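Local coordinates for IPT/TIG domain-containing protein BACOVA_02650 (Bacteroides ovatus, PDB 5E7H), which binds polysaccharide at the cell surface and probably captures xyloglucan before its transport into the periplasm for degradation, at residues G102-D110 and N119-G127; Y84-N92 and F252-K260. All blocks are in the same frame, centred on the assembly; numbering follows the deposited sequence.

Contact 1 (G102-D110 and N119-G127). With NA (sodium ion), chain I.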
ATOM      1  N   GLY A 102      -2.823 -19.287  10.030  1.00 20.63           N
ATOM      2  CA  GLY A 102      -4.055 -18.549   9.868  1.00 19.64           C
ATOM      3  C   GLY A 102      -4.924 -19.113   8.767  1.00 20.66           C
ATOM      4  O   GLY A 102      -4.448 -19.787   7.844  1.00 23.24           O
ATOM      5  N   ASP A 103      -6.223 -18.858   8.891  1.00 17.41           N
ATOM      6  CA  ASP A 103      -7.204 -19.216   7.864  1.00 17.86           C
ATOM      7  C   ASP A 103      -7.272 -18.069   6.870  1.00 18.27           C
ATOM      8  O   ASP A 103      -7.860 -17.034   7.153  1.00 17.46           O
ATOM      9  CB  ASP A 103      -8.560 -19.472   8.522  1.00 19.12           C
ATOM     10  CG  ASP A 103      -9.614 -19.984   7.551  1.00 26.28           C
ATOM     11  OD1 ASP A 103      -9.343 -20.085   6.340  1.00 25.86           O
ATOM     12  OD2 ASP A 103     -10.727 -20.277   8.027  1.00 28.97           O
ATOM     13  N   CYS A 104      -6.650 -18.258   5.709  1.00 17.91           N
ATOM     14  CA  CYS A 104      -6.605 -17.225   4.670  1.00 15.66           C
ATOM     15  C   CYS A 104      -6.169 -17.900   3.376  1.00 18.67           C
ATOM     16  O   CYS A 104      -6.013 -19.117   3.325  1.00 22.51           O
ATOM     17  CB  CYS A 104      -5.669 -16.087   5.058  1.00 16.43           C
ATOM     18  SG  CYS A 104      -3.918 -16.586   5.218  1.00 18.96           S
ATOM     19  N   SER A 105      -5.997 -17.115   2.323  1.00 16.87           N
ATOM     20  CA  SER A 105      -5.511 -17.650   1.071  1.00 17.29           C
ATOM     21  C   SER A 105      -4.351 -16.807   0.572  1.00 15.13           C
ATOM     22  O   SER A 105      -4.099 -15.723   1.084  1.00 15.87           O
ATOM     23  CB  SER A 105      -6.635 -17.687   0.033  1.00 20.63           C
ATOM     24  OG  SER A 105      -7.156 -16.397  -0.178  1.00 21.88           O
ATOM     25  N   PHE A 106      -3.630 -17.364  -0.397  1.00 17.31           N
ATOM     26  CA  PHE A 106      -2.547 -16.679  -1.082  1.00 15.76           C
ATOM     27  C   PHE A 106      -2.757 -16.889  -2.567  1.00 18.46           C
ATOM     28  O   PHE A 106      -3.036 -18.011  -3.018  1.00 20.53           O
ATOM     29  CB  PHE A 106      -1.202 -17.202  -0.595  1.00 15.90           C
ATOM     30  CG  PHE A 106      -0.936 -16.792   0.803  1.00 14.75           C
ATOM     31  CD1 PHE A 106      -0.535 -15.503   1.071  1.00 15.26           C
ATOM     32  CD2 PHE A 106      -1.211 -17.641   1.847  1.00 17.41           C
ATOM     33  CE1 PHE A 106      -0.366 -15.068   2.360  1.00 15.48           C
ATOM     34  CE2 PHE A 106      -1.025 -17.213   3.149  1.00 17.39           C
ATOM     35  CZ  PHE A 106      -0.597 -15.925   3.399  1.00 16.50           C
ATOM     36  N   VAL A 107      -2.687 -15.802  -3.320  1.00 16.61           N
ATOM     37  CA  VAL A 107      -2.991 -15.872  -4.753  1.00 16.53           C
ATOM     38  C   VAL A 107      -1.937 -15.130  -5.561  1.00 15.79           C
ATOM     39  O   VAL A 107      -1.360 -14.142  -5.095  1.00 16.08           O
ATOM     40  CB  VAL A 107      -4.389 -15.282  -5.065  1.00 22.42           C
ATOM     41  CG1 VAL A 107      -5.477 -16.001  -4.261  1.00 24.19           C
ATOM     42  CG2 VAL A 107      -4.445 -13.837  -4.794  1.00 23.08           C
ATOM     43  N   VAL A 108      -1.689 -15.629  -6.767  1.00 17.29           N
ATOM     44  CA  VAL A 108      -0.963 -14.900  -7.808  1.00 15.89           C
ATOM     45  C   VAL A 108      -2.008 -14.564  -8.848  1.00 15.44           C
ATOM     46  O   VAL A 108      -2.637 -15.463  -9.410  1.00 17.65           O
ATOM     47  CB  VAL A 108       0.179 -15.739  -8.405  1.00 18.30           C
ATOM     48  CG1 VAL A 108       0.835 -15.038  -9.597  1.00 20.63           C
ATOM     49  CG2 VAL A 108       1.224 -16.059  -7.337  1.00 19.90           C
ATOM     50  N   ALA A 109      -2.237 -13.280  -9.083  1.00 14.82           N
ATOM     51  CA  ALA A 109      -3.339 -12.877  -9.944  1.00 14.36           C
ATOM     52  C   ALA A 109      -3.099 -13.354 -11.376  1.00 17.29           C
ATOM     53  O   ALA A 109      -1.959 -13.396 -11.839  1.00 16.47           O
ATOM     54  CB  ALA A 109      -3.529 -11.388  -9.900  1.00 16.20           C
ATOM     55  N   ASP A 110      -4.181 -13.699 -12.073  1.00 16.47           N
ATOM     56  CA  ASP A 110      -4.087 -14.411 -13.355  1.00 18.32           C
ATOM     57  C   ASP A 110      -4.701 -13.673 -14.541  1.00 16.91           C
ATOM     58  O   ASP A 110      -4.860 -14.264 -15.620  1.00 19.91           O
ATOM     59  CB  ASP A 110      -4.727 -15.798 -13.232  1.00 22.37           C
ATOM     60  CG  ASP A 110      -6.245 -15.757 -13.066  1.00 27.94           C
ATOM     61  OD1 ASP A 110      -6.840 -14.666 -13.068  1.00 20.48           O
ATOM     62  OD2 ASP A 110      -6.847 -16.842 -12.911  1.00 35.30           O
ATOM     63  N   ASN A 119       1.745  -8.113  -7.908  1.00 16.22           N
ATOM     64  CA  ASN A 119       3.188  -8.233  -7.894  1.00 17.59           C
ATOM     65  C   ASN A 119       3.480  -9.539  -7.162  1.00 17.13           C
ATOM     66  O   ASN A 119       3.645  -9.557  -5.939  1.00 21.04           O
ATOM     67  CB  ASN A 119       3.834  -7.033  -7.194  1.00 17.24           C
ATOM     68  CG  ASN A 119       3.911  -5.778  -8.069  1.00 21.33           C
ATOM     69  OD1 ASN A 119       3.372  -5.704  -9.182  1.00 21.80           O
ATOM     70  ND2 ASN A 119       4.637  -4.781  -7.565  1.00 21.09           N
ATOM     71  N   GLY A 120       3.465 -10.645  -7.897  1.00 17.20           N
ATOM     72  CA  GLY A 120       3.635 -11.950  -7.290  1.00 16.92           C
ATOM     73  C   GLY A 120       2.492 -12.317  -6.372  1.00 16.07           C
ATOM     74  O   GLY A 120       1.332 -12.076  -6.669  1.00 18.01           O
ATOM     75  N   THR A 121       2.842 -12.949  -5.261  1.00 16.07           N
ATOM     76  CA  THR A 121       1.866 -13.466  -4.309  1.00 14.95           C
ATOM     77  C   THR A 121       1.277 -12.377  -3.431  1.00 15.56           C
ATOM     78  O   THR A 121       1.997 -11.548  -2.904  1.00 15.40           O
ATOM     79  CB  THR A 121       2.523 -14.502  -3.421  1.00 16.15           C
ATOM     80  OG1 THR A 121       3.126 -15.504  -4.238  1.00 19.75           O
ATOM     81  CG2 THR A 121       1.500 -15.159  -2.503  1.00 19.48           C
ATOM     82  N   CYS A 122      -0.037 -12.402  -3.231  1.00 14.39           N
ATOM     83  CA  CYS A 122      -0.691 -11.510  -2.287  1.00 14.40           C
ATOM     84  C   CYS A 122      -1.551 -12.319  -1.326  1.00 12.68           C
ATOM     85  O   CYS A 122      -1.913 -13.467  -1.602  1.00 14.33           O
ATOM     86  CB  CYS A 122      -1.522 -10.436  -2.996  1.00 18.96           C
ATOM     87  SG  CYS A 122      -2.874 -11.011  -4.017  1.00 19.58           S
ATOM     88  N   LEU A 123      -1.839 -11.705  -0.182  1.00 13.71           N
ATOM     89  CA  LEU A 123      -2.714 -12.265   0.849  1.00 13.34           C
ATOM     90  C   LEU A 123      -4.162 -12.045   0.475  1.00 14.50           C
ATOM     91  O   LEU A 123      -4.531 -10.938   0.106  1.00 15.00           O
ATOM     92  CB  LEU A 123      -2.432 -11.584   2.196  1.00 14.21           C
ATOM     93  CG  LEU A 123      -3.441 -11.809   3.335  1.00 14.20           C
ATOM     94  CD1 LEU A 123      -3.421 -13.255   3.779  1.00 15.19           C
ATOM     95  CD2 LEU A 123      -3.164 -10.880   4.492  1.00 15.92           C
ATOM     96  N   GLY A 124      -4.963 -13.095   0.574  1.00 13.67           N
ATOM     97  CA  GLY A 124      -6.396 -12.980   0.378  1.00 16.03           C
ATOM     98  C   GLY A 124      -7.157 -13.274   1.649  1.00 15.73           C
ATOM     99  O   GLY A 124      -6.910 -14.279   2.329  1.00 17.54           O
ATOM    100  N   ILE A 125      -8.094 -12.386   1.959  1.00 14.01           N
ATOM    101  CA  ILE A 125      -9.089 -12.636   2.993  1.00 15.07           C
ATOM    102  C   ILE A 125     -10.424 -12.590   2.261  1.00 15.89           C
ATOM    103  O   ILE A 125     -10.916 -11.506   1.920  1.00 16.06           O
ATOM    104  CB  ILE A 125      -9.019 -11.597   4.102  1.00 15.89           C
ATOM    105  CG1 ILE A 125      -7.655 -11.597   4.794  1.00 21.60           C
ATOM    106  CG2 ILE A 125     -10.154 -11.812   5.130  1.00 18.28           C
ATOM    107  CD1 ILE A 125      -7.354 -12.767   5.606  1.00 23.29           C
ATOM    108  N   THR A 126     -10.986 -13.756   1.969  1.00 15.64           N
ATOM    109  CA  THR A 126     -12.149 -13.836   1.109  1.00 15.92           C
ATOM    110  C   THR A 126     -13.134 -14.837   1.672  1.00 18.69           C
ATOM    111  O   THR A 126     -12.763 -15.801   2.349  1.00 21.75           O
ATOM    112  CB  THR A 126     -11.777 -14.261  -0.322  1.00 18.50           C
ATOM    113  OG1 THR A 126     -11.513 -15.675  -0.359  1.00 23.68           O
ATOM    114  CG2 THR A 126     -10.571 -13.485  -0.841  1.00 19.00           C
ATOM    115  N   GLY A 127     -14.406 -14.635   1.363  1.00 17.59           N
ATOM    116  CA  GLY A 127     -15.411 -15.591   1.728  1.00 20.63           C
ATOM    117  C   GLY A 127     -16.545 -15.009   2.531  1.00 18.37           C
ATOM    118  O   GLY A 127     -16.647 -13.798   2.717  1.00 17.67           O
TER
HETATM  119 NA    NA I 508       3.833  -9.873  -3.404  1.00 24.60          NA
HETATM  120  O   HOH W   1      -9.362 -16.313   2.035  1.00 22.48           O
HETATM  121  O   HOH W   2      -8.914 -16.795  -2.216  1.00 33.27           O
HETATM  122  O   HOH W   3       5.346  -7.831  -4.043  1.00 27.70           O

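Contact 2 (Y84-N92 and F252-K260). With NA (sodium ion), chain I; FMT (formic acid), chain F.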
ATOM      1  N   TYR A  84       8.622   3.234  -5.431  1.00 14.64           N
ATOM      2  CA  TYR A  84       9.072   1.839  -5.321  1.00 13.95           C
ATOM      3  C   TYR A  84      10.170   1.714  -4.256  1.00 13.36           C
ATOM      4  O   TYR A  84      11.314   1.328  -4.531  1.00 14.98           O
ATOM      5  CB  TYR A  84       9.499   1.256  -6.686  1.00 15.34           C
ATOM      6  CG  TYR A  84       8.411   0.351  -7.263  1.00 14.51           C
ATOM      7  CD1 TYR A  84       8.583  -1.030  -7.320  1.00 15.41           C
ATOM      8  CD2 TYR A  84       7.190   0.868  -7.692  1.00 15.17           C
ATOM      9  CE1 TYR A  84       7.581  -1.856  -7.816  1.00 16.06           C
ATOM     10  CE2 TYR A  84       6.201   0.048  -8.204  1.00 16.75           C
ATOM     11  CZ  TYR A  84       6.403  -1.306  -8.250  1.00 17.11           C
ATOM     12  OH  TYR A  84       5.403  -2.142  -8.724  1.00 18.73           O
ATOM     13  N   PRO A  85       9.801   2.057  -3.009  1.00 14.34           N
ATOM     14  CA  PRO A  85      10.740   1.953  -1.884  1.00 15.58           C
ATOM     15  C   PRO A  85      10.912   0.497  -1.471  1.00 16.08           C
ATOM     16  O   PRO A  85      10.430   0.052  -0.424  1.00 14.67           O
ATOM     17  CB  PRO A  85      10.065   2.781  -0.794  1.00 14.62           C
ATOM     18  CG  PRO A  85       8.639   2.597  -1.033  1.00 14.81           C
ATOM     19  CD  PRO A  85       8.507   2.599  -2.562  1.00 15.57           C
ATOM     20  N   LEU A  86      11.596  -0.256  -2.323  1.00 15.46           N
ATOM     21  CA  LEU A  86      11.743  -1.699  -2.134  1.00 17.23           C
ATOM     22  C   LEU A  86      12.370  -2.046  -0.782  1.00 14.96           C
ATOM     23  O   LEU A  86      12.008  -3.060  -0.172  1.00 17.22           O
ATOM     24  CB  LEU A  86      12.571  -2.282  -3.284  1.00 18.56           C
ATOM     25  CG  LEU A  86      11.814  -2.207  -4.611  1.00 20.68           C
ATOM     26  CD1 LEU A  86      12.839  -2.294  -5.748  1.00 30.88           C
ATOM     27  CD2 LEU A  86      10.750  -3.296  -4.729  1.00 22.80           C
ATOM     28  N   GLU A  87      13.242  -1.165  -0.293  1.00 16.54           N
ATOM     29  CA  GLU A  87      14.000  -1.412   0.917  1.00 17.04           C
ATOM     30  C   GLU A  87      13.163  -1.227   2.182  1.00 16.46           C
ATOM     31  O   GLU A  87      13.599  -1.578   3.276  1.00 18.10           O
ATOM     32  CB  GLU A  87      15.213  -0.466   0.955  1.00 20.36           C
ATOM     33  CG  GLU A  87      16.042  -0.385  -0.371  1.00 22.31           C
ATOM     34  CD  GLU A  87      15.565   0.684  -1.360  1.00 23.44           C
ATOM     35  OE1 GLU A  87      14.418   1.152  -1.267  1.00 23.46           O
ATOM     36  OE2 GLU A  87      16.360   1.063  -2.254  1.00 26.61           O
ATOM     37  N   ASN A  88      11.984  -0.635   2.032  1.00 13.69           N
ATOM     38  CA  ASN A  88      11.057  -0.374   3.124  1.00 11.69           C
ATOM     39  C   ASN A  88       9.974  -1.449   3.270  1.00 11.47           C
ATOM     40  O   ASN A  88       9.184  -1.407   4.213  1.00 11.96           O
ATOM     41  CB  ASN A  88      10.354   0.985   2.910  1.00 12.46           C
ATOM     42  CG  ASN A  88      11.288   2.160   3.019  1.00 16.46           C
ATOM     43  OD1 ASN A  88      11.940   2.520   2.042  1.00 20.27           O
ATOM     44  ND2 ASN A  88      11.356   2.776   4.195  1.00 13.21           N
ATOM     45  N   VAL A  89       9.924  -2.411   2.347  1.00 13.02           N
ATOM     46  CA  VAL A  89       8.941  -3.481   2.405  1.00 11.80           C
ATOM     47  C   VAL A  89       9.306  -4.418   3.550  1.00 12.79           C
ATOM     48  O   VAL A  89      10.460  -4.839   3.674  1.00 13.80           O
ATOM     49  CB  VAL A  89       8.873  -4.239   1.074  1.00 10.98           C
ATOM     50  CG1 VAL A  89       7.950  -5.451   1.137  1.00 12.42           C
ATOM     51  CG2 VAL A  89       8.394  -3.286  -0.027  1.00 15.44           C
ATOM     52  N   ILE A  90       8.305  -4.736   4.378  1.00 11.03           N
ATOM     53  CA  ILE A  90       8.482  -5.612   5.522  1.00 12.08           C
ATOM     54  C   ILE A  90       7.796  -6.975   5.323  1.00 13.12           C
ATOM     55  O   ILE A  90       8.096  -7.915   6.046  1.00 12.76           O
ATOM     56  CB  ILE A  90       7.961  -4.943   6.817  1.00 10.51           C
ATOM     57  CG1 ILE A  90       6.471  -4.618   6.746  1.00 12.35           C
ATOM     58  CG2 ILE A  90       8.795  -3.677   7.113  1.00 12.77           C
ATOM     59  CD1 ILE A  90       5.859  -4.280   8.065  1.00 13.93           C
ATOM     60  N   LEU A  91       6.892  -7.080   4.348  1.00 12.10           N
ATOM     61  CA  LEU A  91       6.145  -8.319   4.124  1.00 11.66           C
ATOM     62  C   LEU A  91       5.546  -8.305   2.720  1.00 12.06           C
ATOM     63  O   LEU A  91       4.697  -7.463   2.436  1.00 12.43           O
ATOM     64  CB  LEU A  91       5.045  -8.507   5.179  1.00 12.55           C
ATOM     65  CG  LEU A  91       4.180  -9.758   5.034  1.00 12.50           C
ATOM     66  CD1 LEU A  91       4.962 -11.020   5.183  1.00 14.76           C
ATOM     67  CD2 LEU A  91       3.087  -9.701   6.076  1.00 14.33           C
ATOM     68  N   ASN A  92       5.978  -9.233   1.866  1.00 12.11           N
ATOM     69  CA  ASN A  92       5.354  -9.366   0.535  1.00 12.48           C
ATOM     70  C   ASN A  92       4.989 -10.800   0.147  1.00 16.50           C
ATOM     71  O   ASN A  92       4.466 -10.998  -0.946  1.00 17.11           O
ATOM     72  CB  ASN A  92       6.255  -8.744  -0.551  1.00 13.67           C
ATOM     73  CG  ASN A  92       7.563  -9.470  -0.739  1.00 14.31           C
ATOM     74  OD1 ASN A  92       7.763 -10.589  -0.283  1.00 15.20           O
ATOM     75  ND2 ASN A  92       8.465  -8.838  -1.485  1.00 19.22           N
ATOM     76  N   PHE A 252      -4.228  -8.103  -0.037  1.00 11.79           N
ATOM     77  CA  PHE A 252      -3.182  -7.226   0.516  1.00 11.19           C
ATOM     78  C   PHE A 252      -1.810  -7.590  -0.025  1.00 13.05           C
ATOM     79  O   PHE A 252      -1.513  -8.763  -0.232  1.00 13.07           O
ATOM     80  CB  PHE A 252      -3.092  -7.340   2.049  1.00 11.60           C
ATOM     81  CG  PHE A 252      -4.363  -7.058   2.808  1.00 12.90           C
ATOM     82  CD1 PHE A 252      -5.340  -8.029   2.970  1.00 14.37           C
ATOM     83  CD2 PHE A 252      -4.555  -5.831   3.404  1.00 14.45           C
ATOM     84  CE1 PHE A 252      -6.495  -7.748   3.690  1.00 15.70           C
ATOM     85  CE2 PHE A 252      -5.705  -5.567   4.129  1.00 16.92           C
ATOM     86  CZ  PHE A 252      -6.663  -6.538   4.270  1.00 14.56           C
ATOM     87  N   ASP A 253      -0.942  -6.595  -0.211  1.00 12.11           N
ATOM     88  CA  ASP A 253       0.456  -6.890  -0.554  1.00 11.50           C
ATOM     89  C   ASP A 253       1.368  -5.738  -0.155  1.00 10.38           C
ATOM     90  O   ASP A 253       0.924  -4.614   0.087  1.00 11.62           O
ATOM     91  CB  ASP A 253       0.588  -7.167  -2.053  1.00 12.07           C
ATOM     92  CG  ASP A 253       1.761  -8.046  -2.413  1.00 15.43           C
ATOM     93  OD1 ASP A 253       2.560  -8.465  -1.563  1.00 14.58           O
ATOM     94  OD2 ASP A 253       1.891  -8.342  -3.627  1.00 18.65           O
ATOM     95  N   ASN A 254       2.658  -6.046  -0.096  1.00 11.28           N
ATOM     96  CA  ASN A 254       3.731  -5.043   0.024  1.00 12.27           C
ATOM     97  C   ASN A 254       3.548  -4.112   1.212  1.00 11.69           C
ATOM     98  O   ASN A 254       3.623  -2.885   1.113  1.00 12.87           O
ATOM     99  CB  ASN A 254       3.868  -4.248  -1.270  1.00 14.02           C
ATOM    100  CG  ASN A 254       4.560  -5.048  -2.331  1.00 16.70           C
ATOM    101  OD1 ASN A 254       5.498  -5.802  -2.044  1.00 18.11           O
ATOM    102  ND2 ASN A 254       4.111  -4.903  -3.562  1.00 20.22           N
ATOM    103  N   PHE A 255       3.342  -4.710   2.374  1.00 11.67           N
ATOM    104  CA  PHE A 255       3.388  -3.940   3.599  1.00 12.19           C
ATOM    105  C   PHE A 255       4.769  -3.316   3.722  1.00 11.63           C
ATOM    106  O   PHE A 255       5.781  -3.986   3.478  1.00 11.53           O
ATOM    107  CB  PHE A 255       3.099  -4.817   4.831  1.00 11.71           C
ATOM    108  CG  PHE A 255       1.696  -5.369   4.875  1.00 11.71           C
ATOM    109  CD1 PHE A 255       0.687  -4.676   5.534  1.00 14.18           C
ATOM    110  CD2 PHE A 255       1.388  -6.584   4.260  1.00 13.33           C
ATOM    111  CE1 PHE A 255      -0.614  -5.180   5.567  1.00 14.77           C
ATOM    112  CE2 PHE A 255       0.085  -7.085   4.284  1.00 15.06           C
ATOM    113  CZ  PHE A 255      -0.906  -6.375   4.938  1.00 14.64           C
ATOM    114  N   ARG A 256       4.808  -2.042   4.122  1.00 11.88           N
ATOM    115  CA  ARG A 256       6.043  -1.271   4.144  1.00 10.81           C
ATOM    116  C   ARG A 256       5.926  -0.171   5.181  1.00 13.31           C
ATOM    117  O   ARG A 256       4.840   0.365   5.426  1.00 14.24           O
ATOM    118  CB  ARG A 256       6.339  -0.706   2.738  1.00 13.62           C
ATOM    119  CG  ARG A 256       5.209   0.124   2.131  1.00 13.59           C
ATOM    120  CD  ARG A 256       5.347   0.191   0.602  1.00 16.64           C
ATOM    121  NE  ARG A 256       4.298   0.983  -0.047  1.00 15.82           N
ATOM    122  CZ  ARG A 256       3.216   0.506  -0.647  1.00 14.95           C
ATOM    123  NH1 ARG A 256       2.929  -0.783  -0.662  1.00 16.13           N
ATOM    124  NH2 ARG A 256       2.395   1.365  -1.248  1.00 15.06           N
ATOM    125  N   ILE A 257       7.051   0.154   5.803  1.00 11.78           N
ATOM    126  CA  ILE A 257       7.126   1.231   6.779  1.00 11.74           C
ATOM    127  C   ILE A 257       7.970   2.322   6.174  1.00 13.35           C
ATOM    128  O   ILE A 257       9.119   2.083   5.804  1.00 13.10           O
ATOM    129  CB  ILE A 257       7.731   0.771   8.130  1.00 10.73           C
ATOM    130  CG1 ILE A 257       6.825  -0.275   8.773  1.00 13.37           C
ATOM    131  CG2 ILE A 257       7.933   1.964   9.049  1.00 13.77           C
ATOM    132  CD1 ILE A 257       7.403  -0.928  10.016  1.00 15.76           C
ATOM    133  N   VAL A 258       7.390   3.518   6.047  1.00 14.57           N
ATOM    134  CA  VAL A 258       8.066   4.648   5.410  1.00 15.01           C
ATOM    135  C   VAL A 258       7.948   5.902   6.253  1.00 16.21           C
ATOM    136  O   VAL A 258       7.130   5.964   7.170  1.00 15.15           O
ATOM    137  CB  VAL A 258       7.490   4.927   3.999  1.00 16.43           C
ATOM    138  CG1 VAL A 258       7.665   3.729   3.090  1.00 17.57           C
ATOM    139  CG2 VAL A 258       6.023   5.285   4.071  1.00 18.45           C
ATOM    140  N   ARG A 259       8.760   6.910   5.941  1.00 17.30           N
ATOM    141  CA  ARG A 259       8.655   8.189   6.635  1.00 17.94           C
ATOM    142  C   ARG A 259       7.396   8.927   6.199  1.00 22.52           C
ATOM    143  O   ARG A 259       7.000   8.876   5.033  1.00 21.73           O
ATOM    144  CB  ARG A 259       9.876   9.052   6.354  1.00 22.82           C
ATOM    145  CG  ARG A 259      11.132   8.520   6.969  1.00 30.56           C
ATOM    146  CD  ARG A 259      12.336   9.295   6.481  1.00 47.48           C
ATOM    147  NE  ARG A 259      13.516   9.017   7.290  1.00 56.37           N
ATOM    148  CZ  ARG A 259      14.258   7.915   7.200  1.00 54.17           C
ATOM    149  NH1 ARG A 259      13.975   6.950   6.323  1.00 26.95           N
ATOM    150  NH2 ARG A 259      15.312   7.786   7.984  1.00 67.09           N
ATOM    151  N   LYS A 260       6.768   9.620   7.139  1.00 21.56           N
ATOM    152  CA  LYS A 260       5.689  10.538   6.806  1.00 27.03           C
ATOM    153  C   LYS A 260       6.233  11.696   5.984  1.00 31.60           C
ATOM    154  O   LYS A 260       7.402  12.064   6.121  1.00 30.73           O
ATOM    155  CB  LYS A 260       5.029  11.062   8.070  1.00 27.82           C
ATOM    156  CG  LYS A 260       4.175  10.040   8.797  1.00 23.98           C
ATOM    157  CD  LYS A 260       3.451  10.703   9.966  1.00 24.90           C
ATOM    158  CE  LYS A 260       2.650   9.691  10.757  1.00 24.63           C
ATOM    159  NZ  LYS A 260       1.973  10.334  11.924  1.00 32.56           N
ATOM    160  OXT LYS A 260       5.507  12.281   5.182  1.00 34.28           O
TER
HETATM  161 NA    NA I 508       3.833  -9.873  -3.404  1.00 24.60          NA
HETATM  162  C   FMT F 505      10.955  -9.571  -3.828  1.00 53.99           C
HETATM  163  O1  FMT F 505      10.162  -9.610  -4.811  1.00 55.90           O
HETATM  164  O2  FMT F 505      10.819 -10.387  -2.877  1.00 36.34           O
HETATM  165  O   HOH W   4       8.260  -6.068  -2.662  1.00 19.53           O
HETATM  166  O   HOH W   3       5.346  -7.831  -4.043  1.00 27.70           O

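Contact 1 (G102-D110 and N119-G127)
Ser105 and Val107 pair with Gly124 and Cys122 in an antiparallel arrangement, two hydrogen bonds to each pair, and the strand axes, at 132° to one another, approach to 4.6 Å. Between these pairs, Phe106 faces Leu123 across the strands. With CG anti to the carbonyl carbon (chi1 -69°), the Phe106 ring is placed beside Leu123. It leans over obliquely, and its CE1 lies 3.8 Å from Leu123 CD1. The same methyl touches Cys104 SG at 3.7 Å, while Phe106 CB rests on Thr121 CG2 at 3.9 Å. Replacing Phe106 by an alanine would probably leave the CD1 methyl of Leu123 without its aromatic neighbour. On the face of Ser105 and Val107, Val107 CG2 comes to 3.3 Å from Cys122 SG, unusually short and therefore doubtful in detail. Gly124 leaves room for Ser105 OG, which would clash with a side chain there. That hydroxyl bonds to two waters; one of them accepts from Thr126 N, so a water bridge extends the pairing past the last backbone bonds. Beyond the other end, Asn119 O and Thr121 O bind a sodium ion at 2.6 and 2.5 Å. Asn92 and Asp253 complete its protein ligands. The arrangement is an antiparallel strand pair at the margin of a beta-sheet in the xyloglucan-binding domain, leading into a metal site in which backbone carbonyls give half of the ligands.

Contact 2 (Y84-N92 and F252-K260)
Asn88 lays its side chain across Val258 at about a right angle, with CB 3.8 Å from Val258 CG1. Its CG stands anti to the carbonyl carbon (chi1 -67°), and from there ND2 donates to Ile257 O at 2.8 Å, in the carbonyl plane. Asn88 O accepts from Ile257 N, so one asparagine grips both the N-H and the C=O of Ile257. Phe255 O takes a bond from Ile90 N at 2.8 Å and a weak one from Leu91 N. This double use of one carbonyl marks a beta bulge, where the antiparallel register slips by one residue between Val89 and Leu91. Leu91 and Phe255 lie side by side and point the same way, CD2 to CD2 at 4.0 Å. The edge of the Phe255 ring comes up to Leu91 O. Ile90 CG1 packs on Phe255 CB at 3.9 Å. Arg256 turns its extended chain away; NH1 bonds to Asn254 O, and NH2 forms a salt bridge with Glu165. At the far end Asp253 grips the sodium ion with both carboxylate oxygens, OD1 at 2.6 Å and OD2 at 2.5 Å, and Asn92 O binds it at 2.8 Å. One water joins Asn92 ND2 to Asn254 OD1; Asn92 OD1 accepts from Asp94 N.

Overall arrangement
The two contacts have centres about 18 Å apart and belong to one antiparallel sheet of the xyloglucan-binding domain. An IPT/TIG domain precedes them in this chain. Strand 121-126 of contact 1 lies beside strand 246-259, which carries the 252-260 segment of contact 2. Leu123 O and Phe252 N probably hydrogen-bond across that junction. Along the chain, contact 1 is nested inside the span closed by contact 2, which joins strand 89-91 to the C-terminal strand 246-259. Both contacts supply ligands to the same sodium ion and share one of its waters. The ion therefore ties together three regions distant in sequence: 84-92, 119-127 and 252-260.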